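Local coordinates for protein lactaldehyde dehydrogenase (Methanocaldococcus jannaschii, PDB 3PQA) that oxidises lactaldehyde to lactate with NAD as the preferred cofactor, a step in the biosynthesis of coenzyme F420, and works as a homotetramer, at residues Asn60-Ile65 / Ala154-Asn159; Gly100-Ala105 / Leu146-Ile151; Ala106-Glu111 / Gly446-Met451. All blocks are in the same frame, centred on the assembly; numbering follows the deposited sequence.

Contact 1: residues Asn60-Ile65 / Ala154-Asn159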
ATOM      1  N   ASN B  60      22.571   0.404 -10.566  1.00 12.35           N
ATOM      2  CA  ASN B  60      23.618  -0.060 -11.475  1.00 13.19           C
ATOM      3  C   ASN B  60      24.475  -1.164 -10.883  1.00 12.25           C
ATOM      4  O   ASN B  60      24.772  -2.157 -11.565  1.00 12.79           O
ATOM      5  CB  ASN B  60      24.501   1.105 -11.934  1.00 15.50           C
ATOM      6  CG  ASN B  60      23.797   2.003 -12.935  1.00 15.61           C
ATOM      7  OD1 ASN B  60      22.831   1.587 -13.580  1.00 15.78           O
ATOM      8  ND2 ASN B  60      24.276   3.246 -13.066  1.00 15.79           N
ATOM      9  N   ILE B  61      24.860  -0.997  -9.616  1.00 11.93           N
ATOM     10  CA  ILE B  61      25.686  -1.987  -8.905  1.00 12.43           C
ATOM     11  C   ILE B  61      24.944  -3.311  -8.806  1.00 11.53           C
ATOM     12  O   ILE B  61      25.494  -4.373  -9.109  1.00 12.39           O
ATOM     13  CB  ILE B  61      26.080  -1.504  -7.498  1.00 14.42           C
ATOM     14  CG1 ILE B  61      27.111  -0.380  -7.589  1.00 14.60           C
ATOM     15  CG2 ILE B  61      26.641  -2.666  -6.659  1.00 14.60           C
ATOM     16  CD1 ILE B  61      27.248   0.406  -6.304  1.00 14.70           C
ATOM     17  N   LEU B  62      23.674  -3.242  -8.408  1.00 11.46           N
ATOM     18  CA  LEU B  62      22.860  -4.460  -8.280  1.00 11.71           C
ATOM     19  C   LEU B  62      22.695  -5.185  -9.641  1.00 11.55           C
ATOM     20  O   LEU B  62      22.851  -6.407  -9.728  1.00 11.17           O
ATOM     21  CB  LEU B  62      21.506  -4.140  -7.627  1.00 12.18           C
ATOM     22  CG  LEU B  62      21.660  -3.721  -6.151  1.00 12.29           C
ATOM     23  CD1 LEU B  62      20.406  -3.031  -5.612  1.00 12.30           C
ATOM     24  CD2 LEU B  62      22.064  -4.902  -5.245  1.00 12.27           C
ATOM     25  N   MET B  63      22.396  -4.421 -10.695  1.00 12.25           N
ATOM     26  CA  MET B  63      22.247  -4.995 -12.027  1.00 12.78           C
ATOM     27  C   MET B  63      23.545  -5.611 -12.536  1.00 12.14           C
ATOM     28  O   MET B  63      23.521  -6.671 -13.174  1.00 12.64           O
ATOM     29  CB  MET B  63      21.700  -3.968 -13.023  1.00 15.43           C
ATOM     30  CG  MET B  63      20.223  -3.623 -12.787  1.00 16.55           C
ATOM     31  SD  MET B  63      19.093  -5.038 -12.833  1.00 15.89           S
ATOM     32  CE  MET B  63      19.179  -5.527 -14.537  1.00 16.72           C
ATOM     33  N   ASN B  64      24.668  -4.972 -12.227  1.00 12.45           N
ATOM     34  CA  ASN B  64      25.953  -5.493 -12.676  1.00 14.21           C
ATOM     35  C   ASN B  64      26.352  -6.757 -11.934  1.00 14.47           C
ATOM     36  O   ASN B  64      26.935  -7.646 -12.518  1.00 15.05           O
ATOM     37  CB  ASN B  64      27.060  -4.442 -12.620  1.00 16.75           C
ATOM     38  CG  ASN B  64      28.354  -4.929 -13.277  1.00 16.83           C
ATOM     39  OD1 ASN B  64      29.299  -5.261 -12.597  1.00 17.00           O
ATOM     40  ND2 ASN B  64      28.373  -4.975 -14.601  1.00 17.00           N
ATOM     41  N   ILE B  65      26.002  -6.847 -10.658  1.00 13.48           N
ATOM     42  CA  ILE B  65      26.218  -8.087  -9.909  1.00 12.71           C
ATOM     43  C   ILE B  65      25.420  -9.207 -10.573  1.00 12.47           C
ATOM     44  O   ILE B  65      25.962 -10.299 -10.838  1.00 13.45           O
ATOM     45  CB  ILE B  65      25.862  -7.922  -8.412  1.00 13.04           C
ATOM     46  CG1 ILE B  65      26.921  -7.047  -7.716  1.00 12.76           C
ATOM     47  CG2 ILE B  65      25.762  -9.282  -7.726  1.00 12.75           C
ATOM     48  CD1 ILE B  65      26.520  -6.529  -6.359  1.00 13.13           C
ATOM     49  N   ALA B 154      20.501  -5.117   1.469  1.00  8.18           N
ATOM     50  CA  ALA B 154      21.410  -4.233   2.206  1.00  8.92           C
ATOM     51  C   ALA B 154      21.991  -3.121   1.338  1.00  9.01           C
ATOM     52  O   ALA B 154      22.003  -1.952   1.742  1.00 10.16           O
ATOM     53  CB  ALA B 154      22.531  -5.041   2.868  1.00  9.54           C
ATOM     54  N   ILE B 155      22.480  -3.482   0.150  1.00  9.29           N
ATOM     55  CA  ILE B 155      22.980  -2.501  -0.814  1.00 10.55           C
ATOM     56  C   ILE B 155      21.850  -1.542  -1.236  1.00  9.55           C
ATOM     57  O   ILE B 155      22.010  -0.314  -1.242  1.00  9.71           O
ATOM     58  CB  ILE B 155      23.625  -3.178  -2.054  1.00 12.27           C
ATOM     59  CG1 ILE B 155      24.911  -3.923  -1.660  1.00 12.45           C
ATOM     60  CG2 ILE B 155      23.935  -2.146  -3.161  1.00 12.46           C
ATOM     61  CD1 ILE B 155      25.499  -4.736  -2.803  1.00 12.73           C
ATOM     62  N   ALA B 156      20.694  -2.122  -1.543  1.00  9.41           N
ATOM     63  CA  ALA B 156      19.536  -1.333  -1.964  1.00  9.33           C
ATOM     64  C   ALA B 156      19.124  -0.248  -0.969  1.00  9.06           C
ATOM     65  O   ALA B 156      18.610   0.805  -1.384  1.00  9.84           O
ATOM     66  CB  ALA B 156      18.358  -2.253  -2.252  1.00  9.56           C
ATOM     67  N   THR B 157      19.329  -0.518   0.322  1.00  9.07           N
ATOM     68  CA  THR B 157      18.909   0.385   1.402  1.00  9.31           C
ATOM     69  C   THR B 157      20.060   1.245   1.966  1.00  9.25           C
ATOM     70  O   THR B 157      19.888   1.930   2.975  1.00 10.17           O
ATOM     71  CB  THR B 157      18.167  -0.394   2.526  1.00 10.68           C
ATOM     72  OG1 THR B 157      18.953  -1.524   2.941  1.00 11.84           O
ATOM     73  CG2 THR B 157      16.821  -0.885   2.024  1.00 11.83           C
ATOM     74  N   GLY B 158      21.229   1.207   1.318  1.00  9.55           N
ATOM     75  CA  GLY B 158      22.336   2.123   1.662  1.00  9.51           C
ATOM     76  C   GLY B 158      23.171   1.754   2.876  1.00  9.08           C
ATOM     77  O   GLY B 158      23.769   2.625   3.505  1.00 10.00           O
ATOM     78  N   ASN B 159      23.228   0.460   3.175  1.00  9.11           N
ATOM     79  CA  ASN B 159      23.987  -0.072   4.293  1.00  9.46           C
ATOM     80  C   ASN B 159      25.374  -0.528   3.893  1.00  9.90           C
ATOM     81  O   ASN B 159      25.573  -1.028   2.801  1.00 11.23           O
ATOM     82  CB  ASN B 159      23.272  -1.275   4.889  1.00 10.19           C
ATOM     83  CG  ASN B 159      21.945  -0.915   5.486  1.00 10.21           C
ATOM     84  OD1 ASN B 159      21.883  -0.306   6.547  1.00 10.39           O
ATOM     85  ND2 ASN B 159      20.871  -1.295   4.815  1.00 10.40           N
TER
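Ile-155 and Ala-156 meet Leu-62, Ile-61 and Ile-65 at the C-terminal end of helix 145-156, and as its last two residues they supply the whole of their segment's side of the contact. Directly after them the chain turns off in a Schellman motif. Asn-159 N returns to Ala-154 O at 3.1 Å, Gly-158 N bonds to Ile-155 O, and Gly-158 takes a phi of 80°, a value that suits a residue without CB.

Leu-62 is the forked piece. Its CG lies anti to the carbonyl carbon (chi1 -68°), and the fork is thereby carried toward the other helix. CD2 rests against the branch point of Ile-155, 3.9 Å from Ile-155 CG2, while CD1 turns to Ala-156 and comes 4.0 Å from Ala-156 CB. The side chains of Leu-62 and Ile-155 pass alongside one another, pointing opposite ways, so that the fork lies against the isoleucine's flank. The beta-branching of Ile-155 lets it serve two neighbours: CG2 faces Leu-62, with Ile-61 CG2 more loosely set at 4.5 Å, and the longer arm ends tip to tip with Ile-65, CD1 to CD1 at 4.1 Å. Small Ala-156 lets Leu-62 come close to the backbone. With an alanine in place of Leu-62 both methyl arms would be gone, and a gap would probably open beside Ile-155 CG2 and Ala-156 CB.

Phe-102 of helix 88-111 also packs on Leu-62 and Ile-65, and Val-109 on Ala-156. Helix 145-156 belongs to the beta-alpha-beta crossover joining parallel strands 122-138 and 160-165, and helix 55-71 packs on its C-terminal end. Between the segments only aliphatic carbons meet, so the fit depends on shape and on the exclusion of water, not on directed bonds.

Contact 2: residues Gly100-Ala105 / Leu146-Ile151; sequences GTFKLA and LSAHKI
Helix 100-105 and helix 146-151 run almost parallel, 11° apart with their axes 9.0 Å from each other, and they come closest where the CA atoms of Thr-101 and Ala-148 are separated by 6.2 Å. Alanine suits this point, since its single methyl lets two larger side chains, Thr-101 and Phe-102, settle beside it. The side chain of Phe-102 sets out neither toward nor away from helix 146-151, but its ring ends against it: CE2 lies 3.4 Å from Ala-148 CB, a snug approach oblique to the ring. Farther along, Ile-151 comes to the edge of the same ring, near its plane, with its CG2 methyl 4.0 Å from CE1 of Phe-102. Helix 55-71 also packs on this ring, through Ile-69 among others.

In the aldehyde dehydrogenase fold, helix 145-156 is the connection of a beta-alpha-beta crossover in the nucleotide-binding domain, and helix 88-111 lies alongside it. The contact lies near, but not in, the probable active site: the side chain of His-149 is about 8 Å from that of Glu-241 and about 10 Å from that of Cys-275, both probably catalytic, as in relatives.

Thr-101 uses its two branches differently. OG1 sits beside the backbone N (chi1 -62°), which puts CG2 anti to that N and over the centre of the His-149 imidazole in a CH-pi contact, 4.0 Å from the ring centroid and 10° off the normal. The same methyl passes 3.5 Å from Ala-148 O. The hydroxyl is above the imidazole but bonds elsewhere, to Asn-145 OD1 and to Arg-97 O one turn back, while His-149 NE2 makes a weak hydrogen bond to Asp-430 OD1.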
ATOM      1  N   GLY B 100      17.976 -13.445 -10.059  1.00 10.56           N
ATOM      2  CA  GLY B 100      16.667 -12.832  -9.817  1.00 11.08           C
ATOM      3  C   GLY B 100      16.612 -11.957  -8.566  1.00 11.05           C
ATOM      4  O   GLY B 100      16.001 -10.886  -8.572  1.00 11.82           O
ATOM      5  N   THR B 101      17.260 -12.408  -7.494  1.00 10.84           N
ATOM      6  CA  THR B 101      17.275 -11.674  -6.233  1.00 10.63           C
ATOM      7  C   THR B 101      17.993 -10.332  -6.373  1.00  9.74           C
ATOM      8  O   THR B 101      17.511  -9.311  -5.880  1.00  9.52           O
ATOM      9  CB  THR B 101      17.914 -12.556  -5.135  1.00 11.37           C
ATOM     10  OG1 THR B 101      17.087 -13.711  -4.979  1.00 12.29           O
ATOM     11  CG2 THR B 101      18.017 -11.827  -3.802  1.00 12.19           C
ATOM     12  N   PHE B 102      19.158 -10.336  -7.030  1.00 10.20           N
ATOM     13  CA  PHE B 102      19.854  -9.074  -7.274  1.00 10.95           C
ATOM     14  C   PHE B 102      19.046  -8.144  -8.176  1.00 10.57           C
ATOM     15  O   PHE B 102      18.981  -6.943  -7.917  1.00 11.18           O
ATOM     16  CB  PHE B 102      21.294  -9.310  -7.765  1.00 13.15           C
ATOM     17  CG  PHE B 102      22.263  -9.576  -6.641  1.00 13.79           C
ATOM     18  CD1 PHE B 102      22.737  -8.526  -5.852  1.00 13.32           C
ATOM     19  CD2 PHE B 102      22.680 -10.882  -6.349  1.00 13.37           C
ATOM     20  CE1 PHE B 102      23.632  -8.770  -4.789  1.00 13.81           C
ATOM     21  CE2 PHE B 102      23.562 -11.129  -5.294  1.00 13.86           C
ATOM     22  CZ  PHE B 102      24.034 -10.074  -4.517  1.00 13.39           C
ATOM     23  N   LYS B 103      18.410  -8.694  -9.212  1.00 11.06           N
ATOM     24  CA  LYS B 103      17.585  -7.861 -10.103  1.00 12.21           C
ATOM     25  C   LYS B 103      16.356  -7.249  -9.430  1.00 11.22           C
ATOM     26  O   LYS B 103      15.999  -6.105  -9.707  1.00 11.35           O
ATOM     27  CB  LYS B 103      17.169  -8.627 -11.346  1.00 16.75           C
ATOM     28  CG  LYS B 103      18.337  -8.976 -12.224  1.00 18.30           C
ATOM     29  CD  LYS B 103      17.888  -9.582 -13.524  1.00 18.38           C
ATOM     30  CE  LYS B 103      19.059  -9.554 -14.500  1.00 18.92           C
ATOM     31  NZ  LYS B 103      18.628  -9.972 -15.867  1.00 19.24           N
ATOM     32  N   LEU B 104      15.729  -8.011  -8.545  1.00 10.22           N
ATOM     33  CA  LEU B 104      14.568  -7.532  -7.812  1.00 10.39           C
ATOM     34  C   LEU B 104      14.949  -6.419  -6.848  1.00 10.11           C
ATOM     35  O   LEU B 104      14.206  -5.444  -6.677  1.00 10.99           O
ATOM     36  CB  LEU B 104      13.867  -8.675  -7.072  1.00 12.96           C
ATOM     37  CG  LEU B 104      12.424  -8.383  -6.653  1.00 13.81           C
ATOM     38  CD1 LEU B 104      11.569  -7.988  -7.847  1.00 13.26           C
ATOM     39  CD2 LEU B 104      11.819  -9.595  -5.948  1.00 13.22           C
ATOM     40  N   ALA B 105      16.113  -6.551  -6.210  1.00 10.05           N
ATOM     41  CA  ALA B 105      16.596  -5.469  -5.366  1.00  9.66           C
ATOM     42  C   ALA B 105      16.813  -4.183  -6.171  1.00  9.56           C
ATOM     43  O   ALA B 105      16.459  -3.094  -5.704  1.00  9.90           O
ATOM     44  CB  ALA B 105      17.875  -5.877  -4.678  1.00  9.83           C
ATOM     45  N   LEU B 146      21.062 -17.376  -0.542  1.00 12.42           N
ATOM     46  CA  LEU B 146      20.767 -16.849   0.787  1.00 13.56           C
ATOM     47  C   LEU B 146      21.695 -15.689   1.169  1.00 13.06           C
ATOM     48  O   LEU B 146      21.311 -14.844   1.970  1.00 13.80           O
ATOM     49  CB  LEU B 146      20.723 -17.938   1.862  1.00 15.98           C
ATOM     50  CG  LEU B 146      19.560 -18.929   1.725  1.00 16.00           C
ATOM     51  CD1 LEU B 146      19.600 -19.989   2.826  1.00 16.35           C
ATOM     52  CD2 LEU B 146      18.200 -18.225   1.724  1.00 16.30           C
ATOM     53  N   SER B 147      22.904 -15.658   0.598  1.00 12.39           N
ATOM     54  CA  SER B 147      23.745 -14.445   0.647  1.00 11.98           C
ATOM     55  C   SER B 147      23.101 -13.303  -0.148  1.00 11.55           C
ATOM     56  O   SER B 147      23.059 -12.161   0.328  1.00 11.92           O
ATOM     57  CB  SER B 147      25.169 -14.727   0.154  1.00 12.75           C
ATOM     58  OG  SER B 147      25.854 -15.588   1.067  1.00 13.71           O
ATOM     59  N   ALA B 148      22.577 -13.620  -1.339  1.00 10.56           N
ATOM     60  CA  ALA B 148      21.938 -12.616  -2.186  1.00  9.81           C
ATOM     61  C   ALA B 148      20.734 -11.989  -1.458  1.00  9.05           C
ATOM     62  O   ALA B 148      20.490 -10.786  -1.555  1.00  9.28           O
ATOM     63  CB  ALA B 148      21.519 -13.211  -3.543  1.00 11.22           C
ATOM     64  N   HIS B 149      20.007 -12.811  -0.716  1.00  8.92           N
ATOM     65  CA  HIS B 149      18.829 -12.333   0.028  1.00  9.22           C
ATOM     66  C   HIS B 149      19.164 -11.400   1.182  1.00  9.35           C
ATOM     67  O   HIS B 149      18.262 -10.763   1.727  1.00  9.46           O
ATOM     68  CB  HIS B 149      17.973 -13.505   0.511  1.00 12.03           C
ATOM     69  CG  HIS B 149      16.945 -13.930  -0.485  1.00 12.70           C
ATOM     70  ND1 HIS B 149      15.864 -13.143  -0.809  1.00 12.52           N
ATOM     71  CD2 HIS B 149      16.842 -15.050  -1.240  1.00 12.50           C
ATOM     72  CE1 HIS B 149      15.128 -13.769  -1.712  1.00 12.73           C
ATOM     73  NE2 HIS B 149      15.695 -14.928  -1.988  1.00 12.79           N
ATOM     74  N   LYS B 150      20.445 -11.318   1.564  1.00 10.02           N
ATOM     75  CA  LYS B 150      20.874 -10.341   2.563  1.00 11.68           C
ATOM     76  C   LYS B 150      21.652  -9.178   1.945  1.00  9.90           C
ATOM     77  O   LYS B 150      21.413  -8.014   2.283  1.00 10.78           O
ATOM     78  CB  LYS B 150      21.724 -11.002   3.650  1.00 16.11           C
ATOM     79  CG  LYS B 150      21.011 -12.124   4.406  1.00 17.46           C
ATOM     80  CD  LYS B 150      21.828 -12.610   5.598  1.00 17.65           C
ATOM     81  CE  LYS B 150      21.266 -13.940   6.155  1.00 17.92           C
ATOM     82  NZ  LYS B 150      19.873 -13.781   6.685  1.00 18.08           N
ATOM     83  N   ILE B 151      22.615  -9.502   1.078  1.00  8.99           N
ATOM     84  CA  ILE B 151      23.424  -8.493   0.384  1.00 10.09           C
ATOM     85  C   ILE B 151      22.609  -7.556  -0.509  1.00  8.55           C
ATOM     86  O   ILE B 151      22.777  -6.332  -0.427  1.00  8.92           O
ATOM     87  CB  ILE B 151      24.574  -9.145  -0.434  1.00 13.06           C
ATOM     88  CG1 ILE B 151      25.498  -9.928   0.508  1.00 13.47           C
ATOM     89  CG2 ILE B 151      25.377  -8.081  -1.219  1.00 13.51           C
ATOM     90  CD1 ILE B 151      26.484 -10.835  -0.225  1.00 14.14           C
TER

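Contact 3: residues Ala106-Glu111 / Gly446-Met451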
ATOM      1  N   ALA B 106      17.407  -4.317  -7.363  1.00 10.38           N
ATOM      2  CA  ALA B 106      17.576  -3.184  -8.292  1.00 11.09           C
ATOM      3  C   ALA B 106      16.247  -2.468  -8.566  1.00 11.31           C
ATOM      4  O   ALA B 106      16.169  -1.228  -8.491  1.00 12.03           O
ATOM      5  CB  ALA B 106      18.215  -3.648  -9.595  1.00 11.80           C
ATOM      6  N   PHE B 107      15.206  -3.239  -8.866  1.00 11.97           N
ATOM      7  CA  PHE B 107      13.949  -2.576  -9.150  0.50 12.79           C
ATOM      8  C   PHE B 107      13.310  -1.961  -7.912  1.00 11.45           C
ATOM      9  O   PHE B 107      12.775  -0.853  -8.018  1.00 11.30           O
ATOM     10  CB  PHE B 107      13.018  -3.427 -10.008  0.50 16.18           C
ATOM     11  CG  PHE B 107      13.418  -3.445 -11.459  0.50 17.55           C
ATOM     12  CD1 PHE B 107      12.804  -2.611 -12.373  0.50 16.52           C
ATOM     13  CD2 PHE B 107      14.449  -4.260 -11.896  0.50 16.51           C
ATOM     14  CE1 PHE B 107      13.182  -2.618 -13.705  0.50 17.64           C
ATOM     15  CE2 PHE B 107      14.836  -4.266 -13.224  0.50 17.63           C
ATOM     16  CZ  PHE B 107      14.200  -3.443 -14.126  0.50 16.61           C
ATOM     17  N   TYR B 108      13.446  -2.590  -6.748  1.00 10.15           N
ATOM     18  CA  TYR B 108      12.954  -1.964  -5.518  1.00  9.62           C
ATOM     19  C   TYR B 108      13.724  -0.707  -5.055  1.00  9.14           C
ATOM     20  O   TYR B 108      13.144   0.155  -4.377  1.00  8.95           O
ATOM     21  CB  TYR B 108      12.752  -2.994  -4.403  1.00 11.62           C
ATOM     22  CG  TYR B 108      11.401  -3.680  -4.524  1.00 12.31           C
ATOM     23  CD1 TYR B 108      10.211  -2.960  -4.322  1.00 11.80           C
ATOM     24  CD2 TYR B 108      11.309  -5.032  -4.856  1.00 11.87           C
ATOM     25  CE1 TYR B 108       8.951  -3.578  -4.443  1.00 12.46           C
ATOM     26  CE2 TYR B 108      10.055  -5.668  -4.983  1.00 12.51           C
ATOM     27  CZ  TYR B 108       8.885  -4.921  -4.768  1.00 11.96           C
ATOM     28  OH  TYR B 108       7.667  -5.541  -4.895  1.00 12.73           O
ATOM     29  N   VAL B 109      14.992  -0.563  -5.442  1.00  9.67           N
ATOM     30  CA  VAL B 109      15.681   0.705  -5.145  1.00 10.33           C
ATOM     31  C   VAL B 109      14.933   1.853  -5.824  1.00 10.94           C
ATOM     32  O   VAL B 109      14.803   2.952  -5.280  1.00 10.48           O
ATOM     33  CB  VAL B 109      17.171   0.754  -5.602  1.00 12.53           C
ATOM     34  CG1 VAL B 109      17.782   2.106  -5.193  1.00 15.57           C
ATOM     35  CG2 VAL B 109      17.952  -0.326  -4.971  1.00 15.42           C
ATOM     36  N   LYS B 110      14.415   1.557  -7.012  1.00 12.20           N
ATOM     37  CA  LYS B 110      13.708   2.549  -7.805  1.00 13.86           C
ATOM     38  C   LYS B 110      12.233   2.676  -7.434  1.00 12.68           C
ATOM     39  O   LYS B 110      11.680   3.768  -7.520  1.00 13.12           O
ATOM     40  CB  LYS B 110      13.852   2.250  -9.298  1.00 17.80           C
ATOM     41  CG  LYS B 110      15.246   2.561  -9.825  1.00 19.53           C
ATOM     42  CD  LYS B 110      15.321   2.493 -11.329  1.00 19.08           C
ATOM     43  CE  LYS B 110      16.721   2.874 -11.790  1.00 20.02           C
ATOM     44  NZ  LYS B 110      16.734   3.549 -13.108  1.00 19.65           N
ATOM     45  N   GLU B 111      11.619   1.575  -7.007  1.00 11.75           N
ATOM     46  CA  GLU B 111      10.166   1.526  -6.837  1.00 12.44           C
ATOM     47  C   GLU B 111       9.618   1.533  -5.422  1.00 13.54           C
ATOM     48  O   GLU B 111       8.418   1.738  -5.253  1.00 13.44           O
ATOM     49  CB  GLU B 111       9.585   0.314  -7.577  1.00 13.26           C
ATOM     50  CG  GLU B 111       9.747   0.384  -9.093  1.00 13.88           C
ATOM     51  CD  GLU B 111       9.101   1.626  -9.684  1.00 13.51           C
ATOM     52  OE1 GLU B 111       7.895   1.824  -9.452  1.00 13.93           O
ATOM     53  OE2 GLU B 111       9.793   2.400 -10.367  1.00 13.87           O
ATOM     54  N   GLY B 446      12.889 -12.157   1.539  1.00 10.39           N
ATOM     55  CA  GLY B 446      12.226 -11.670   0.318  1.00  9.48           C
ATOM     56  C   GLY B 446      12.689 -10.221   0.242  1.00  8.91           C
ATOM     57  O   GLY B 446      12.553  -9.482   1.214  1.00  9.84           O
ATOM     58  N   VAL B 447      13.238  -9.826  -0.906  1.00  8.79           N
ATOM     59  CA  VAL B 447      13.929  -8.528  -1.071  1.00  9.52           C
ATOM     60  C   VAL B 447      13.169  -7.344  -0.483  1.00  8.79           C
ATOM     61  O   VAL B 447      13.715  -6.583   0.328  1.00  9.69           O
ATOM     62  CB  VAL B 447      14.356  -8.311  -2.557  1.00 11.37           C
ATOM     63  CG1 VAL B 447      14.759  -6.873  -2.851  1.00 13.16           C
ATOM     64  CG2 VAL B 447      15.506  -9.285  -2.888  1.00 13.17           C
ATOM     65  N   LYS B 448      11.893  -7.213  -0.834  1.00  9.34           N
ATOM     66  CA  LYS B 448      11.110  -6.055  -0.408  1.00 10.98           C
ATOM     67  C   LYS B 448      10.990  -6.006   1.121  1.00 10.29           C
ATOM     68  O   LYS B 448      11.073  -4.932   1.730  1.00 10.91           O
ATOM     69  CB  LYS B 448       9.724  -6.111  -1.056  1.00 13.42           C
ATOM     70  CG  LYS B 448       8.880  -4.880  -0.807  1.00 14.36           C
ATOM     71  CD  LYS B 448       7.464  -5.101  -1.297  1.00 14.20           C
ATOM     72  CE  LYS B 448       6.659  -3.814  -1.091  1.00 14.62           C
ATOM     73  NZ  LYS B 448       5.241  -3.927  -1.505  1.00 14.52           N
ATOM     74  N   TYR B 449      10.839  -7.188   1.716  1.00  9.68           N
ATOM     75  CA  TYR B 449      10.640  -7.322   3.153  1.00  9.37           C
ATOM     76  C   TYR B 449      11.943  -7.126   3.905  1.00  8.78           C
ATOM     77  O   TYR B 449      11.950  -6.454   4.930  1.00  9.54           O
ATOM     78  CB  TYR B 449       9.992  -8.684   3.464  1.00 10.83           C
ATOM     79  CG  TYR B 449       8.739  -8.824   2.616  1.00 11.50           C
ATOM     80  CD1 TYR B 449       7.560  -8.206   3.004  1.00 11.06           C
ATOM     81  CD2 TYR B 449       8.769  -9.497   1.386  1.00 11.01           C
ATOM     82  CE1 TYR B 449       6.413  -8.290   2.202  1.00 11.63           C
ATOM     83  CE2 TYR B 449       7.627  -9.584   0.582  1.00 11.60           C
ATOM     84  CZ  TYR B 449       6.468  -8.974   1.005  1.00 11.14           C
ATOM     85  OH  TYR B 449       5.354  -9.039   0.206  1.00 11.70           O
ATOM     86  N   ALA B 450      13.039  -7.676   3.371  1.00  8.94           N
ATOM     87  CA  ALA B 450      14.356  -7.480   3.987  1.00  9.30           C
ATOM     88  C   ALA B 450      14.756  -6.001   3.944  1.00  8.69           C
ATOM     89  O   ALA B 450      15.354  -5.485   4.901  1.00  9.79           O
ATOM     90  CB  ALA B 450      15.399  -8.334   3.292  1.00  9.96           C
ATOM     91  N   MET B 451      14.418  -5.312   2.855  1.00  8.70           N
ATOM     92  CA  MET B 451      14.732  -3.886   2.733  1.00  8.03           C
ATOM     93  C   MET B 451      14.082  -3.102   3.876  1.00  8.41           C
ATOM     94  O   MET B 451      14.717  -2.229   4.495  1.00  8.53           O
ATOM     95  CB  MET B 451      14.317  -3.322   1.370  1.00  8.37           C
ATOM     96  CG  MET B 451      15.208  -3.755   0.204  1.00  9.69           C
ATOM     97  SD  MET B 451      14.576  -3.236  -1.442  1.00  7.71           S
ATOM     98  CE  MET B 451      14.668  -1.409  -1.356  1.00 10.06           C
TER
HETATM   99  O   HOH W   1       5.242  -4.610  -4.200  1.00 21.10           O
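Tyr-108 is the side chain on which segment 446-451 closes, and the residues that meet it follow a glycine N-cap. Gly-446 adopts a positive phi, where a CB would run into the preceding carbonyl oxygen and into Tyr-449 CD2. Val-447 begins the helix and turns its CG1 obliquely to the Tyr-108 ring, 4.4 Å from CD2, a compact branched side chain suited to this buried position.

Lys-448 lies across one ring face. Its CB makes a CH-pi contact 4.0 Å from the centroid of Tyr-108, 15° off the normal, and with CG anti to the backbone N (chi1 -174°) the extended chain follows the ring outward until CD is 3.6 Å from Tyr-108 OH. A long aliphatic stem with a charged end suits this border position. A water in the ring plane joins the polar ends, donating to Tyr-108 OH at 2.7 Å and accepting from Lys-448 NZ at 2.8 Å.

The two helices cross at -56° where the subunits of this aldehyde dehydrogenase tetramer meet. Tyr-108 OH bonds to Glu-111 OE1 of the second subunit, and Glu-111 OE1 of this chain makes the matching bond to Tyr-108 OH of that subunit. Tyr-449 leaves its backbone away from helix 106-111, though its ring comes back nearer, and its hydroxyl bonds to Arg-113 of the second subunit and Glu-115 of the third.

Met-451, one turn after Val-447, sets SD 3.5 Å from Tyr-108 CB. The bend at its last torsion brings CE to within 3.7 Å of Tyr-108 O, and Pro-153 and Ala-156 of helix 145-156 also touch this flexible side chain.

In the fold
All three contacts are buried and lie on the same side of the chain's centre, but they grade from plain core to subunit interface. Helix 145-156 serves contacts 1 and 2, helix 88-111 serves contacts 2 and 3; contact 2 thus shares a helix with each of the others, and all three touch one another. Contacts 1 and 2 join where Ile-65 CG2 lies 3.6 Å from Phe-102 CD1, while Val-109 CG2 and Ala-156 CB, 3.4 Å apart, join contacts 1 and 3. Chemistry follows place: contact 1 is wholly aliphatic, contact 2 adds aromatic rings and a hydroxyl toward the probable catalytic residues, and contact 3 brings in water, a lysine and other subunits.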